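Local atomic coordinates of periplasmic protein-probably involved in high-affinity Fe2+ transport (Escherichia coli F11, PDB entry 5I0Y), a protein that binds copper in the periplasm and probably takes part in high-affinity iron transport, for which its copper site is required. Residues B[47-52]-B[68-73]. The protein carries 1 engineered substitution. Sequence-based numbering, arbitrary orientation.
Sequences ADIHAV and LTISYT
Leu68, just ahead of strand 69-76, meets Ile49 of strand 43-51 through one methyl branch: its CD1 lies 3.9 Å from Ile49 CD1 and 4.0 Å from Ile49 CG2. Ile49, branched at CB, thus offers it two apolar arms. The two side chains reach tip to tip. Leucine suits this place because its branch point is far enough along the chain to present methyls at the end, and Pro119 and Trp138 from loops also pack against it. Two residues on, Ile70 has CG1 anti to its carbonyl carbon (chi1 -51°), and its long arm ends in the CD1 that meets two residues. This methyl approaches Ile49 CD1 at 3.6 Å, the closest approach of the contact, and lies 4.1 Å from Ala47 CB. Alanine's single methyl gives it an apolar surface without reaching further, so the isoleucine spans the gap. Phe87 of strand 82-92 touches both Ala47 and Ile70. The CA atoms of Ala47 and Ile70, 8.4 Å apart, are too distant for neighbouring strands: the segments face each other across the beta sandwich interior. With four buried aliphatic residues and no hydrogen bond between the segments, dispersion and the hydrophobic effect join the layers, and methyl fit, not directional bonding, sets their relation.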
ATOM      1  N   ALA B  47     -12.029  -5.673  -2.250  1.00  9.15           N
ATOM      2  CA  ALA B  47     -12.417  -4.347  -1.801  1.00  9.40           C
ATOM      3  C   ALA B  47     -11.655  -3.324  -2.617  1.00  9.45           C
ATOM      4  O   ALA B  47     -10.419  -3.367  -2.674  1.00  9.53           O
ATOM      5  CB  ALA B  47     -12.107  -4.180  -0.327  1.00  9.54           C
ATOM      6  N   ASP B  48     -12.394  -2.456  -3.301  0.50  9.61           N
ATOM      7  CA  ASP B  48     -11.824  -1.355  -4.063  0.50  9.98           C
ATOM      8  C   ASP B  48     -12.019  -0.102  -3.257  0.50  9.85           C
ATOM      9  O   ASP B  48     -13.152   0.320  -3.011  0.50  9.41           O
ATOM     10  CB  ASP B  48     -12.515  -1.195  -5.409  0.50 11.01           C
ATOM     11  CG  ASP B  48     -11.965  -2.127  -6.445  0.50 11.79           C
ATOM     12  OD1 ASP B  48     -10.911  -2.746  -6.181  0.50 12.27           O
ATOM     13  OD2 ASP B  48     -12.582  -2.217  -7.532  0.50 12.58           O
ATOM     14  N   ILE B  49     -10.910   0.488  -2.838  1.00  9.66           N
ATOM     15  CA  ILE B  49     -10.951   1.623  -1.911  1.00  9.70           C
ATOM     16  C   ILE B  49      -9.966   2.711  -2.331  1.00  9.93           C
ATOM     17  O   ILE B  49      -8.757   2.491  -2.388  1.00 10.37           O
ATOM     18  CB  ILE B  49     -10.681   1.173  -0.459  1.00  9.45           C
ATOM     19  CG1 ILE B  49     -11.718   0.126  -0.009  1.00 10.09           C
ATOM     20  CG2 ILE B  49     -10.700   2.383   0.471  1.00  9.85           C
ATOM     21  CD1 ILE B  49     -11.343  -0.615   1.250  1.00 10.23           C
ATOM     22  N   HIS B  50     -10.509   3.894  -2.600  1.00  9.40           N
ATOM     23  CA  HIS B  50      -9.702   5.045  -3.046  1.00  9.70           C
ATOM     24  C   HIS B  50     -10.171   6.315  -2.410  1.00  9.58           C
ATOM     25  O   HIS B  50     -11.347   6.434  -2.072  1.00  9.95           O
ATOM     26  CB  HIS B  50      -9.764   5.173  -4.559  1.00 10.01           C
ATOM     27  CG  HIS B  50      -9.265   3.944  -5.248  1.00 10.74           C
ATOM     28  ND1 HIS B  50     -10.032   2.841  -5.417  1.00 11.46           N
ATOM     29  CD2 HIS B  50      -8.022   3.650  -5.783  1.00 10.94           C
ATOM     30  CE1 HIS B  50      -9.300   1.893  -6.032  1.00 11.40           C
ATOM     31  NE2 HIS B  50      -8.067   2.377  -6.232  1.00 10.92           N
ATOM     32  N   ALA B  51      -9.267   7.267  -2.210  1.00  9.58           N
ATOM     33  CA  ALA B  51      -9.659   8.562  -1.679  1.00 10.04           C
ATOM     34  C   ALA B  51     -10.628   9.246  -2.619  1.00 10.46           C
ATOM     35  O   ALA B  51     -10.556   9.069  -3.839  1.00 10.95           O
ATOM     36  CB  ALA B  51      -8.443   9.455  -1.498  1.00  9.62           C
ATOM     37  N   VAL B  52     -11.520  10.049  -2.044  1.00 10.78           N
ATOM     38  CA  VAL B  52     -12.270  11.043  -2.822  1.00 11.37           C
ATOM     39  C   VAL B  52     -11.734  12.431  -2.494  1.00 12.37           C
ATOM     40  O   VAL B  52     -10.939  12.591  -1.557  1.00 12.82           O
ATOM     41  CB  VAL B  52     -13.807  10.932  -2.632  1.00 11.46           C
ATOM     42  CG1 VAL B  52     -14.324   9.613  -3.218  1.00 11.78           C
ATOM     43  CG2 VAL B  52     -14.207  11.112  -1.178  1.00 12.00           C
ATOM     44  N   LEU B  68      -4.483  -0.832   4.786  1.00  8.39           N
ATOM     45  CA  LEU B  68      -5.728  -1.134   5.498  1.00  9.08           C
ATOM     46  C   LEU B  68      -5.735  -2.586   5.978  1.00  9.45           C
ATOM     47  O   LEU B  68      -5.031  -3.440   5.439  1.00 10.26           O
ATOM     48  CB  LEU B  68      -6.942  -0.886   4.603  1.00  8.65           C
ATOM     49  CG  LEU B  68      -7.134   0.571   4.185  1.00  9.09           C
ATOM     50  CD1 LEU B  68      -8.311   0.703   3.232  1.00  9.12           C
ATOM     51  CD2 LEU B  68      -7.315   1.507   5.371  1.00  9.74           C
ATOM     52  N   THR B  69      -6.553  -2.876   6.995  1.00  9.65           N
ATOM     53  CA  THR B  69      -6.801  -4.231   7.454  1.00 10.14           C
ATOM     54  C   THR B  69      -8.294  -4.457   7.267  1.00  9.75           C
ATOM     55  O   THR B  69      -9.125  -3.713   7.795  1.00 10.20           O
ATOM     56  CB  THR B  69      -6.410  -4.368   8.920  1.00 10.66           C
ATOM     57  OG1 THR B  69      -5.022  -4.028   9.030  1.00 10.81           O
ATOM     58  CG2 THR B  69      -6.631  -5.806   9.412  1.00 11.27           C
ATOM     59  N   ILE B  70      -8.627  -5.491   6.515  1.00  9.82           N
ATOM     60  CA  ILE B  70     -10.008  -5.703   6.104  1.00  9.99           C
ATOM     61  C   ILE B  70     -10.372  -7.157   6.223  1.00 10.10           C
ATOM     62  O   ILE B  70      -9.679  -8.034   5.665  1.00 10.44           O
ATOM     63  CB  ILE B  70     -10.275  -5.229   4.658  1.00  9.99           C
ATOM     64  CG1 ILE B  70      -9.784  -3.799   4.480  1.00  9.96           C
ATOM     65  CG2 ILE B  70     -11.766  -5.339   4.327  1.00 10.84           C
ATOM     66  CD1 ILE B  70      -9.882  -3.305   3.052  1.00 10.56           C
ATOM     67  N   SER B  71     -11.463  -7.407   6.945  1.00 10.44           N
ATOM     68  CA  SER B  71     -12.080  -8.728   6.977  1.00 11.41           C
ATOM     69  C   SER B  71     -13.497  -8.611   6.419  1.00 11.18           C
ATOM     70  O   SER B  71     -14.003  -7.510   6.227  1.00 11.45           O
ATOM     71  CB  SER B  71     -12.076  -9.351   8.370  1.00 12.62           C
ATOM     72  OG  SER B  71     -12.869  -8.608   9.261  1.00 14.45           O
ATOM     73  N   TYR B  72     -14.106  -9.745   6.115  1.00 11.31           N
ATOM     74  CA  TYR B  72     -15.450  -9.736   5.555  1.00 11.40           C
ATOM     75  C   TYR B  72     -16.361 -10.734   6.259  1.00 11.51           C
ATOM     76  O   TYR B  72     -15.902 -11.722   6.819  1.00 11.97           O
ATOM     77  CB  TYR B  72     -15.413 -10.023   4.029  1.00 11.98           C
ATOM     78  CG  TYR B  72     -15.026 -11.450   3.697  1.00 12.95           C
ATOM     79  CD1 TYR B  72     -15.983 -12.469   3.693  1.00 13.06           C
ATOM     80  CD2 TYR B  72     -13.698 -11.793   3.439  1.00 13.01           C
ATOM     81  CE1 TYR B  72     -15.646 -13.779   3.408  1.00 14.48           C
ATOM     82  CE2 TYR B  72     -13.349 -13.111   3.152  1.00 13.98           C
ATOM     83  CZ  TYR B  72     -14.333 -14.094   3.160  1.00 14.73           C
ATOM     84  OH  TYR B  72     -14.043 -15.414   2.895  1.00 16.49           O
ATOM     85  N   THR B  73     -17.660 -10.459   6.183  1.00 11.13           N
ATOM     86  CA  THR B  73     -18.688 -11.406   6.606  1.00 11.65           C
ATOM     87  C   THR B  73     -19.659 -11.509   5.448  1.00 11.36           C
ATOM     88  O   THR B  73     -20.275 -10.517   5.076  1.00 11.53           O
ATOM     89  CB  THR B  73     -19.424 -10.931   7.871  1.00 12.06           C
ATOM     90  OG1 THR B  73     -18.472 -10.726   8.920  1.00 12.90           O
ATOM     91  CG2 THR B  73     -20.456 -11.979   8.316  1.00 12.90           C
TER